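Side-chain contacts in ofchtiv-allosamidin (Ostrinia furnacalis, PDB 6JMB), which probably hydrolyses the beta-1,4-glycosidic bonds of chitin, as a family 18 group IV insect chitinase, here in complex with the inhibitor allosamidin: residues Glu141-Leu146 against Gln174-Pro179; Ser297-Gln302 against Asp315-Ser320. One frame throughout, in Å; residues are numbered along the deposited sequence.

Contact 1 (Glu141-Leu146 against Gln174-Pro179); sequences EQFSTL and QSYDVP
Phe-143 and Tyr-176 meet ring against ring on the helical layer of the family 18 TIM barrel, where helix 138-154 passes the turn between helices 169-175 and 178-184. The contact illustrates how an outer helix is fitted to a barrel loop by an aromatic pair, a water and a shared serine hydroxyl. CG of Phe-143 stands anti to its backbone N (chi1 -177°), which sends the ring off the helix toward the turn. There CE2 of Phe-143 comes within 3.6 Å of CD1 of Tyr-176, arriving at the rim of the tyrosine ring close to its plane. The centroids lie 5.7 Å apart and the two planes meet obliquely, at 51°. One face of the tyrosine ring is covered at its centre by Ser-175 CB, 3.5 Å above the plane, and its OH is hydrogen-bonded to the backbone N of Ser-166, so the ring is gripped at its far end as well. Tyr-127 and Val-165 also touch the ring, and the Tyr-176 side chain is about 10 Å from the bound allosamizoline.

The polar half lies beside the rings. Asp-177 is the N-cap of helix 178-184, and its OD2 is hydrogen-bonded to Ser-180 OG, which also bonds Ser-144 OG. The O of a water at the edge of the phenylalanine ring, in its plane, accepts from Asp-177 N at 2.9 Å and is hydrogen-bonded to Ser-144 OG at 2.8 Å.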
loop_
_atom_site.group_PDB
_atom_site.type_symbol
_atom_site.label_atom_id
_atom_site.label_comp_id
_atom_site.label_asym_id
_atom_site.label_seq_id
_atom_site.Cartn_x
_atom_site.Cartn_y
_atom_site.Cartn_z
ATOM N N GLU A 141 15.288 -17.007 1.287
ATOM C CA GLU A 141 15.605 -17.772 0.086
ATOM C C GLU A 141 14.338 -18.256 -0.603
ATOM O O GLU A 141 14.195 -18.122 -1.826
ATOM C CB GLU A 141 16.509 -18.960 0.423
ATOM C CG GLU A 141 16.670 -19.908 -0.756
ATOM C CD GLU A 141 17.350 -21.215 -0.402
ATOM O OE1 GLU A 141 17.895 -21.336 0.715
ATOM O OE2 GLU A 141 17.340 -22.127 -1.257
ATOM N N GLN A 142 13.405 -18.819 0.171
ATOM C CA GLN A 142 12.248 -19.460 -0.443
ATOM C C GLN A 142 11.352 -18.448 -1.143
ATOM O O GLN A 142 10.717 -18.785 -2.148
ATOM C CB GLN A 142 11.464 -20.272 0.590
ATOM C CG GLN A 142 12.286 -21.326 1.333
ATOM C CD GLN A 142 13.078 -22.231 0.409
ATOM O OE1 GLN A 142 12.626 -22.585 -0.675
ATOM N NE2 GLN A 142 14.272 -22.620 0.848
ATOM N N PHE A 143 11.286 -17.218 -0.628
ATOM C CA PHE A 143 10.551 -16.160 -1.314
ATOM C C PHE A 143 11.109 -15.935 -2.714
ATOM O O PHE A 143 10.358 -15.869 -3.693
ATOM C CB PHE A 143 10.630 -14.880 -0.481
ATOM C CG PHE A 143 9.853 -13.718 -1.046
ATOM C CD1 PHE A 143 8.487 -13.806 -1.286
ATOM C CD2 PHE A 143 10.491 -12.517 -1.294
ATOM C CE1 PHE A 143 7.778 -12.709 -1.781
ATOM C CE2 PHE A 143 9.792 -11.425 -1.797
ATOM C CZ PHE A 143 8.437 -11.521 -2.032
ATOM N N SER A 144 12.434 -15.842 -2.834
ATOM C CA SER A 144 13.033 -15.642 -4.149
ATOM C C SER A 144 12.842 -16.855 -5.052
ATOM O O SER A 144 12.609 -16.702 -6.255
ATOM C CB SER A 144 14.507 -15.271 -4.004
ATOM O OG SER A 144 14.621 -13.936 -3.531
ATOM N N THR A 145 12.924 -18.069 -4.494
ATOM C CA THR A 145 12.656 -19.257 -5.299
ATOM C C THR A 145 11.224 -19.254 -5.810
ATOM O O THR A 145 10.972 -19.563 -6.980
ATOM C CB THR A 145 12.943 -20.516 -4.482
ATOM O OG1 THR A 145 14.318 -20.508 -4.090
ATOM C CG2 THR A 145 12.663 -21.775 -5.300
ATOM N N LEU A 146 10.275 -18.886 -4.948
ATOM C CA LEU A 146 8.876 -18.817 -5.355
ATOM C C LEU A 146 8.689 -17.847 -6.515
ATOM O O LEU A 146 8.000 -18.157 -7.494
ATOM C CB LEU A 146 8.026 -18.394 -4.160
ATOM C CG LEU A 146 6.545 -18.135 -4.448
ATOM C CD1 LEU A 146 5.842 -19.429 -4.844
ATOM C CD2 LEU A 146 5.875 -17.510 -3.231
ATOM N N GLN A 174 15.342 -8.034 6.933
ATOM C CA GLN A 174 14.823 -9.232 7.574
ATOM C C GLN A 174 14.152 -10.179 6.597
ATOM O O GLN A 174 14.039 -11.370 6.900
ATOM C CB GLN A 174 13.804 -8.863 8.653
ATOM C CG GLN A 174 14.383 -8.043 9.784
ATOM C CD GLN A 174 13.327 -7.666 10.802
ATOM O OE1 GLN A 174 12.696 -8.535 11.408
ATOM N NE2 GLN A 174 13.112 -6.368 10.980
ATOM N N SER A 175 13.714 -9.691 5.433
ATOM C CA SER A 175 12.805 -10.456 4.591
ATOM C C SER A 175 13.317 -10.760 3.191
ATOM O O SER A 175 12.864 -11.744 2.600
ATOM C CB SER A 175 11.467 -9.716 4.428
ATOM O OG SER A 175 10.767 -9.627 5.661
ATOM N N TYR A 176 14.204 -9.937 2.619
ATOM C CA TYR A 176 14.413 -9.967 1.179
ATOM C C TYR A 176 15.880 -9.966 0.801
ATOM O O TYR A 176 16.700 -9.273 1.409
ATOM C CB TYR A 176 13.794 -8.746 0.489
ATOM C CG TYR A 176 12.392 -8.419 0.936
ATOM C CD1 TYR A 176 11.329 -9.280 0.660
ATOM C CD2 TYR A 176 12.128 -7.252 1.627
ATOM C CE1 TYR A 176 10.037 -8.974 1.072
ATOM C CE2 TYR A 176 10.845 -6.934 2.044
ATOM C CZ TYR A 176 9.808 -7.798 1.769
ATOM O OH TYR A 176 8.541 -7.477 2.187
ATOM N N ASP A 177 16.187 -10.709 -0.249
ATOM C CA ASP A 177 17.389 -10.479 -1.028
ATOM C C ASP A 177 16.975 -9.624 -2.221
ATOM O O ASP A 177 16.303 -10.112 -3.136
ATOM C CB ASP A 177 17.996 -11.797 -1.484
ATOM C CG ASP A 177 19.193 -11.583 -2.353
ATOM O OD1 ASP A 177 20.267 -11.303 -1.789
ATOM O OD2 ASP A 177 19.044 -11.641 -3.588
ATOM N N VAL A 178 17.341 -8.338 -2.189
ATOM C CA VAL A 178 16.779 -7.382 -3.151
ATOM C C VAL A 178 17.078 -7.733 -4.602
ATOM O O VAL A 178 16.145 -7.710 -5.423
ATOM C CB VAL A 178 17.158 -5.938 -2.763
ATOM C CG1 VAL A 178 16.685 -4.952 -3.827
ATOM C CG2 VAL A 178 16.575 -5.576 -1.398
ATOM N N PRO A 179 18.312 -8.059 -4.994
ATOM C CA PRO A 179 18.550 -8.358 -6.416
ATOM C C PRO A 179 17.752 -9.541 -6.933
ATOM O O PRO A 179 17.267 -9.497 -8.072
ATOM C CB PRO A 179 20.066 -8.595 -6.483
ATOM C CG PRO A 179 20.613 -7.860 -5.288
ATOM C CD PRO A 179 19.570 -8.020 -4.224
HETATM O O HOH W 1 14.224 -12.675 -1.047
#

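Contact 2 (Ser297-Gln302 against Asp315-Ser320); sequences SSWTVQ and DYNWVS
Trp-299 reaches across to Asn-317 and Val-319 with the outer corner of its indole, a small example of how one large side chain, set just before strand 300-304, can reach past the strand between to strand 317-320. The segments lead into strands 300-304 and 317-320 of the domain inserted in the family 18 barrel, with strand 309-314 running between them and hydrogen-bonded to both.

The contact is almost wholly apolar. CH2 of Trp-299 lies 3.5 Å from CB of Asn-317, while the adjoining CZ3 is 4.0 Å from CG2 of Val-319, so the benzene end of the indole touches two residues that point to the same side of their strand. Both side chains run roughly perpendicular to that of the tryptophan, and their approach to the ring is oblique. The tryptophan's chi1 of -73° places CG beside its backbone N and opposite the carbonyl carbon, and from there the long ring system spans the gap, although the nearest CA atoms, those of Trp-299 and Asp-315, are 8.5 Å apart. In Val-319 it is the branch beside the backbone N, CG2, that meets the ring.

Polar groups play a separate part. The amide plane of Asn-317 is turned 38° from the indole plane, and the contact uses its aliphatic CB. ND2 is hydrogen-bonded to the carbonyl O of Leu-314, which ties the amide back to the end of the preceding strand.

Around this trio, helix 286-295 supplies Phe-289, set edge-to-face with the Trp-299 ring, together with Ile-292 and Leu-293. Leu-314 of strand 309-314 and Leu-273 of a loop also touch the indole, and strand 243-256 flanks strand 317-320 antiparallel, with Thr-253 against Val-319.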
loop_
_atom_site.group_PDB
_atom_site.type_symbol
_atom_site.label_atom_id
_atom_site.label_comp_id
_atom_site.label_asym_id
_atom_site.label_seq_id
_atom_site.Cartn_x
_atom_site.Cartn_y
_atom_site.Cartn_z
ATOM N N SER A 297 -14.361 23.224 12.509
ATOM C CA SER A 297 -13.340 24.266 12.417
ATOM C C SER A 297 -12.347 24.272 13.575
ATOM O O SER A 297 -11.311 24.934 13.466
ATOM C CB SER A 297 -13.987 25.650 12.287
ATOM O OG SER A 297 -14.698 25.991 13.465
ATOM N N SER A 298 -12.627 23.553 14.668
ATOM C CA SER A 298 -11.759 23.615 15.840
ATOM C C SER A 298 -10.443 22.867 15.657
ATOM O O SER A 298 -9.508 23.101 16.428
ATOM C CB SER A 298 -12.483 23.100 17.084
ATOM O OG SER A 298 -13.589 23.923 17.401
ATOM N N TRP A 299 -10.353 21.970 14.676
ATOM C CA TRP A 299 -9.093 21.291 14.408
ATOM C C TRP A 299 -8.020 22.302 14.028
ATOM O O TRP A 299 -8.296 23.300 13.357
ATOM C CB TRP A 299 -9.260 20.304 13.246
ATOM C CG TRP A 299 -10.033 19.068 13.587
ATOM C CD1 TRP A 299 -11.385 18.898 13.500
ATOM C CD2 TRP A 299 -9.497 17.819 14.044
ATOM N NE1 TRP A 299 -11.726 17.620 13.881
ATOM C CE2 TRP A 299 -10.585 16.940 14.224
ATOM C CE3 TRP A 299 -8.206 17.362 14.329
ATOM C CZ2 TRP A 299 -10.422 15.631 14.665
ATOM C CZ3 TRP A 299 -8.047 16.054 14.762
ATOM C CH2 TRP A 299 -9.148 15.207 14.930
ATOM N N THR A 300 -6.792 22.044 14.458
ATOM C CA THR A 300 -5.630 22.795 14.010
ATOM C C THR A 300 -4.865 21.907 13.046
ATOM O O THR A 300 -4.487 20.786 13.405
ATOM C CB THR A 300 -4.729 23.168 15.186
ATOM O OG1 THR A 300 -5.458 23.992 16.103
ATOM C CG2 THR A 300 -3.506 23.931 14.693
ATOM N N VAL A 301 -4.655 22.392 11.826
ATOM C CA VAL A 301 -3.867 21.688 10.822
ATOM C C VAL A 301 -2.541 22.414 10.679
ATOM O O VAL A 301 -2.510 23.639 10.502
ATOM C CB VAL A 301 -4.598 21.608 9.472
ATOM C CG1 VAL A 301 -3.742 20.854 8.455
ATOM C CG2 VAL A 301 -5.948 20.934 9.648
ATOM N N GLN A 302 -1.448 21.667 10.776
ATOM C CA GLN A 302 -0.118 22.229 10.617
ATOM C C GLN A 302 0.665 21.403 9.608
ATOM O O GLN A 302 0.361 20.236 9.352
ATOM C CB GLN A 302 0.630 22.310 11.961
ATOM C CG GLN A 302 0.133 23.456 12.855
ATOM C CD GLN A 302 0.767 23.463 14.231
ATOM O OE1 GLN A 302 1.290 22.448 14.699
ATOM N NE2 GLN A 302 0.715 24.610 14.893
ATOM N N ASP A 315 -7.727 18.795 20.898
ATOM C CA ASP A 315 -7.682 18.231 22.242
ATOM C C ASP A 315 -6.841 16.956 22.246
ATOM O O ASP A 315 -5.665 17.005 21.876
ATOM C CB ASP A 315 -9.094 18.011 22.794
ATOM C CG ASP A 315 -9.858 19.303 22.960
ATOM O OD1 ASP A 315 -9.223 20.326 23.278
ATOM O OD2 ASP A 315 -11.095 19.289 22.774
ATOM N N TYR A 316 -7.416 15.815 22.635
ATOM C CA TYR A 316 -6.622 14.592 22.711
ATOM C C TYR A 316 -6.287 13.998 21.343
ATOM O O TYR A 316 -5.385 13.159 21.254
ATOM C CB TYR A 316 -7.314 13.557 23.603
ATOM C CG TYR A 316 -7.052 13.795 25.072
ATOM C CD1 TYR A 316 -5.891 13.329 25.662
ATOM C CD2 TYR A 316 -7.954 14.500 25.859
ATOM C CE1 TYR A 316 -5.625 13.545 26.993
ATOM C CE2 TYR A 316 -7.696 14.725 27.203
ATOM C CZ TYR A 316 -6.528 14.238 27.761
ATOM O OH TYR A 316 -6.244 14.445 29.092
ATOM N N ASN A 317 -6.979 14.402 20.280
ATOM C CA ASN A 317 -6.775 13.786 18.972
ATOM C C ASN A 317 -5.538 14.350 18.294
ATOM O O ASN A 317 -5.354 15.570 18.241
ATOM C CB ASN A 317 -7.958 14.088 18.062
ATOM C CG ASN A 317 -9.233 13.524 18.576
ATOM O OD1 ASN A 317 -9.440 12.314 18.547
ATOM N ND2 ASN A 317 -10.111 14.397 19.062
ATOM N N TRP A 318 -4.716 13.465 17.735
ATOM C CA TRP A 318 -3.614 13.858 16.872
ATOM C C TRP A 318 -3.627 12.911 15.682
ATOM O O TRP A 318 -3.657 11.691 15.859
ATOM C CB TRP A 318 -2.292 13.766 17.634
ATOM C CG TRP A 318 -1.123 14.398 16.960
ATOM C CD1 TRP A 318 -0.579 15.631 17.236
ATOM C CD2 TRP A 318 -0.302 13.820 15.937
ATOM N NE1 TRP A 318 0.512 15.853 16.434
ATOM C CE2 TRP A 318 0.704 14.760 15.629
ATOM C CE3 TRP A 318 -0.327 12.603 15.244
ATOM C CZ2 TRP A 318 1.675 14.524 14.652
ATOM C CZ3 TRP A 318 0.642 12.364 14.278
ATOM C CH2 TRP A 318 1.630 13.323 13.992
ATOM N N VAL A 319 -3.630 13.465 14.473
ATOM C CA VAL A 319 -3.824 12.687 13.253
ATOM C C VAL A 319 -2.728 13.041 12.257
ATOM O O VAL A 319 -2.526 14.217 11.938
ATOM C CB VAL A 319 -5.209 12.962 12.637
ATOM C CG1 VAL A 319 -5.378 12.207 11.317
ATOM C CG2 VAL A 319 -6.314 12.584 13.605
ATOM N N SER A 320 -2.026 12.024 11.764
ATOM C CA SER A 320 -1.138 12.169 10.619
ATOM C C SER A 320 -1.910 11.777 9.366
ATOM O O SER A 320 -2.610 10.761 9.362
ATOM C CB SER A 320 0.052 11.230 10.785
ATOM O OG SER A 320 0.655 10.952 9.539
#

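Contacts 1 and 2 lie on opposite sides of the chain's centre, their own centres 41 Å apart and their nearest atoms about 21 Å apart, so neither touches the other. They follow in series: contact 1 is complete by Pro-179, long before contact 2 opens at Ser-297. All four segments fall within the family 18 range, yet they share no helix or strand. Contact 1 joins a helix on the outside of the barrel to the turn between two helices, whereas contact 2 joins the loop before one strand to a strand two places away, in the inserted domain. Strand 243-256, paired with strands 187-190 and 317-320, connects the two regions, and the bound inhibitor lies between them.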